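Local coordinates for protein serine--tRNA ligase, cytoplasmic (Candida albicans, PDB 3QO8) that attaches serine to tRNA(Ser) in two steps, first activating the amino acid with ATP as seryl-adenylate and then transferring it to the acceptor end of the tRNA, at residues R129-E134 with F326-G331. Sequence-based numbering, arbitrary orientation.
With SSA (5'-O-(N-(L-seryl)-sulfamoyl)adenosine), chain D.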
loop_
_atom_site.group_PDB
_atom_site.type_symbol
_atom_site.label_atom_id
_atom_site.label_comp_id
_atom_site.label_asym_id
_atom_site.label_seq_id
_atom_site.Cartn_x
_atom_site.Cartn_y
_atom_site.Cartn_z
ATOM N N ARG A 129 16.771 -2.426 30.525
ATOM C CA ARG A 129 16.134 -1.382 31.316
ATOM C C ARG A 129 14.664 -1.694 31.451
ATOM O O ARG A 129 14.081 -2.359 30.592
ATOM C CB ARG A 129 16.286 -0.017 30.630
ATOM C CG ARG A 129 17.597 0.691 30.898
ATOM C CD ARG A 129 17.632 2.079 30.251
ATOM N NE ARG A 129 17.563 2.024 28.793
ATOM C CZ ARG A 129 18.612 1.798 28.008
ATOM N NH1 ARG A 129 19.810 1.590 28.541
ATOM N NH2 ARG A 129 18.465 1.771 26.691
ATOM N N THR A 130 14.061 -1.200 32.525
ATOM C CA THR A 130 12.621 -1.290 32.703
ATOM C C THR A 130 12.102 0.106 33.023
ATOM O O THR A 130 12.814 0.914 33.612
ATOM C CB THR A 130 12.248 -2.257 33.853
ATOM O OG1 THR A 130 12.824 -3.543 33.603
ATOM C CG2 THR A 130 10.749 -2.413 33.942
ATOM N N TRP A 131 10.871 0.398 32.629
ATOM C CA TRP A 131 10.271 1.688 32.952
ATOM C C TRP A 131 8.784 1.532 33.229
ATOM O O TRP A 131 8.091 0.815 32.517
ATOM C CB TRP A 131 10.480 2.704 31.818
ATOM C CG TRP A 131 9.941 4.073 32.159
ATOM C CD1 TRP A 131 10.580 5.052 32.875
ATOM C CD2 TRP A 131 8.653 4.604 31.818
ATOM N NE1 TRP A 131 9.772 6.161 32.986
ATOM C CE2 TRP A 131 8.588 5.915 32.342
ATOM C CE3 TRP A 131 7.556 4.109 31.098
ATOM C CZ2 TRP A 131 7.462 6.723 32.193
ATOM C CZ3 TRP A 131 6.445 4.920 30.937
ATOM C CH2 TRP A 131 6.402 6.208 31.491
ATOM N N THR A 132 8.299 2.190 34.279
ATOM C CA THR A 132 6.864 2.285 34.508
ATOM C C THR A 132 6.453 3.735 34.647
ATOM O O THR A 132 7.213 4.567 35.133
ATOM C CB THR A 132 6.386 1.525 35.783
ATOM O OG1 THR A 132 7.201 1.899 36.901
ATOM C CG2 THR A 132 6.448 0.016 35.569
ATOM N N PRO A 133 5.230 4.037 34.223
ATOM C CA PRO A 133 4.693 5.381 34.407
ATOM C C PRO A 133 4.384 5.677 35.870
ATOM O O PRO A 133 4.478 4.800 36.746
ATOM C CB PRO A 133 3.403 5.357 33.581
ATOM C CG PRO A 133 3.005 3.923 33.544
ATOM C CD PRO A 133 4.298 3.151 33.511
ATOM N N GLU A 134 4.016 6.930 36.114
ATOM C CA GLU A 134 3.672 7.425 37.440
ATOM C C GLU A 134 2.380 6.779 37.917
ATOM O O GLU A 134 1.472 6.527 37.126
ATOM C CB GLU A 134 3.516 8.949 37.379
ATOM C CG GLU A 134 3.094 9.620 38.672
ATOM C CD GLU A 134 2.917 11.125 38.511
ATOM O OE1 GLU A 134 3.211 11.649 37.413
ATOM O OE2 GLU A 134 2.482 11.782 39.482
ATOM N N PHE A 326 9.558 8.353 23.456
ATOM C CA PHE A 326 8.254 8.292 22.806
ATOM C C PHE A 326 7.245 7.474 23.635
ATOM O O PHE A 326 6.126 7.938 23.886
ATOM C CB PHE A 326 8.400 7.721 21.384
ATOM C CG PHE A 326 7.107 7.704 20.584
ATOM C CD1 PHE A 326 6.657 8.840 19.931
ATOM C CD2 PHE A 326 6.351 6.541 20.494
ATOM C CE1 PHE A 326 5.478 8.821 19.189
ATOM C CE2 PHE A 326 5.167 6.513 19.765
ATOM C CZ PHE A 326 4.726 7.656 19.116
ATOM N N TYR A 327 7.622 6.266 24.067
ATOM C CA TYR A 327 6.686 5.448 24.852
ATOM C C TYR A 327 6.436 6.008 26.243
ATOM O O TYR A 327 5.327 5.905 26.784
ATOM C CB TYR A 327 7.081 3.957 24.853
ATOM C CG TYR A 327 6.880 3.457 23.457
ATOM C CD1 TYR A 327 5.615 3.128 23.008
ATOM C CD2 TYR A 327 7.929 3.428 22.551
ATOM C CE1 TYR A 327 5.401 2.738 21.694
ATOM C CE2 TYR A 327 7.723 3.037 21.232
ATOM C CZ TYR A 327 6.459 2.698 20.815
ATOM O OH TYR A 327 6.240 2.326 19.500
ATOM N N GLN A 328 7.454 6.635 26.814
ATOM C CA GLN A 328 7.250 7.308 28.091
ATOM C C GLN A 328 6.201 8.402 27.942
ATOM O O GLN A 328 5.361 8.595 28.827
ATOM C CB GLN A 328 8.557 7.903 28.604
ATOM C CG GLN A 328 9.531 6.853 29.053
ATOM C CD GLN A 328 10.757 7.459 29.673
ATOM O OE1 GLN A 328 10.723 8.597 30.137
ATOM N NE2 GLN A 328 11.853 6.705 29.689
ATOM N N SER A 329 6.245 9.099 26.811
ATOM C CA SER A 329 5.328 10.210 26.553
ATOM C C SER A 329 3.888 9.719 26.391
ATOM O O SER A 329 2.934 10.472 26.589
ATOM C CB SER A 329 5.772 11.002 25.316
ATOM O OG SER A 329 5.277 10.423 24.121
ATOM N N LEU A 330 3.733 8.445 26.043
ATOM C CA LEU A 330 2.410 7.843 25.942
ATOM C C LEU A 330 2.006 7.145 27.234
ATOM O O LEU A 330 0.896 6.622 27.337
ATOM C CB LEU A 330 2.367 6.831 24.791
ATOM C CG LEU A 330 2.455 7.404 23.377
ATOM C CD1 LEU A 330 2.785 6.304 22.356
ATOM C CD2 LEU A 330 1.137 8.084 23.039
ATOM N N GLY A 331 2.910 7.124 28.210
ATOM C CA GLY A 331 2.619 6.518 29.502
ATOM C C GLY A 331 2.489 5.004 29.448
ATOM O O GLY A 331 1.708 4.405 30.194
HETATM N N10 SSA D . 4.994 13.071 34.605
HETATM C CA SSA D . 3.624 13.370 34.233
HETATM C CB SSA D . 3.634 14.271 33.002
HETATM O OG SSA D . 2.294 14.521 32.562
HETATM C C9 SSA D . 2.891 12.090 33.935
HETATM O O9 SSA D . 1.706 12.105 33.647
HETATM N N8 SSA D . 3.606 10.966 33.994
HETATM S S1 SSA D . 2.987 9.560 33.528
HETATM O O1S SSA D . 4.051 8.603 33.404
HETATM O O2S SSA D . 2.019 9.110 34.494
HETATM O "O5'" SSA D . 2.282 9.751 32.173
HETATM C "C5'" SSA D . 3.007 9.749 30.945
HETATM C "C4'" SSA D . 2.117 10.369 29.871
HETATM O "O4'" SSA D . 1.069 9.473 29.492
HETATM C "C3'" SSA D . 1.431 11.628 30.373
HETATM O "O3'" SSA D . 2.144 12.799 29.962
HETATM C "C2'" SSA D . 0.059 11.600 29.739
HETATM O "O2'" SSA D . 0.065 12.352 28.528
HETATM C "C1'" SSA D . -0.192 10.143 29.405
HETATM N N9 SSA D . -1.146 9.624 30.413
HETATM C C8 SSA D . -0.868 8.832 31.464
HETATM N N7 SSA D . -2.018 8.602 32.144
HETATM C C5 SSA D . -3.013 9.263 31.511
HETATM C C6 SSA D . -4.378 9.395 31.734
HETATM N N6 SSA D . -4.981 8.782 32.787
HETATM N N1 SSA D . -5.105 10.155 30.884
HETATM C C2 SSA D . -4.535 10.766 29.836
HETATM N N3 SSA D . -3.223 10.652 29.597
HETATM C C4 SSA D . -2.448 9.909 30.423
#
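Trp131 lies flat on the side chain of Gln328. The methylene CG of Gln328 sits over the six-membered ring of Trp131, 3.6 Å from its centroid and 13° off the normal, a CH-pi contact. The amide continues across the indole toward NE1 and CD1, its plane within 7° of the ring plane. Glutamine suits this place because its aliphatic part packs on the indole while its flat amide stacks, and NE2 hydrogen-bonds to Tyr334 OH; tryptophan offers a face broad enough for both. With CG anti to the backbone N (chi1 -177°), Trp131 reaches over the helix end, and Pro133 N lies above its other face, toward the rim.

Gly331, at the edge of the indole, closes the helix in a Schellman motif whose positive phi favours glycine. Gly331 O meets CG of the compact, apolar Pro133 ring at 3.6 Å. Both segments touch a second copy of seryl-sulfamoyl adenosine, apart from the one in the active site: Gly331 N approaches its O4' to 3.2 Å, and Glu134 N donates to its sulfamoyl O1S.

The contact joins the end of helix 312-329 to strand 126-131, which pairs antiparallel with strand 334-338 at the margin of the class II catalytic sheet.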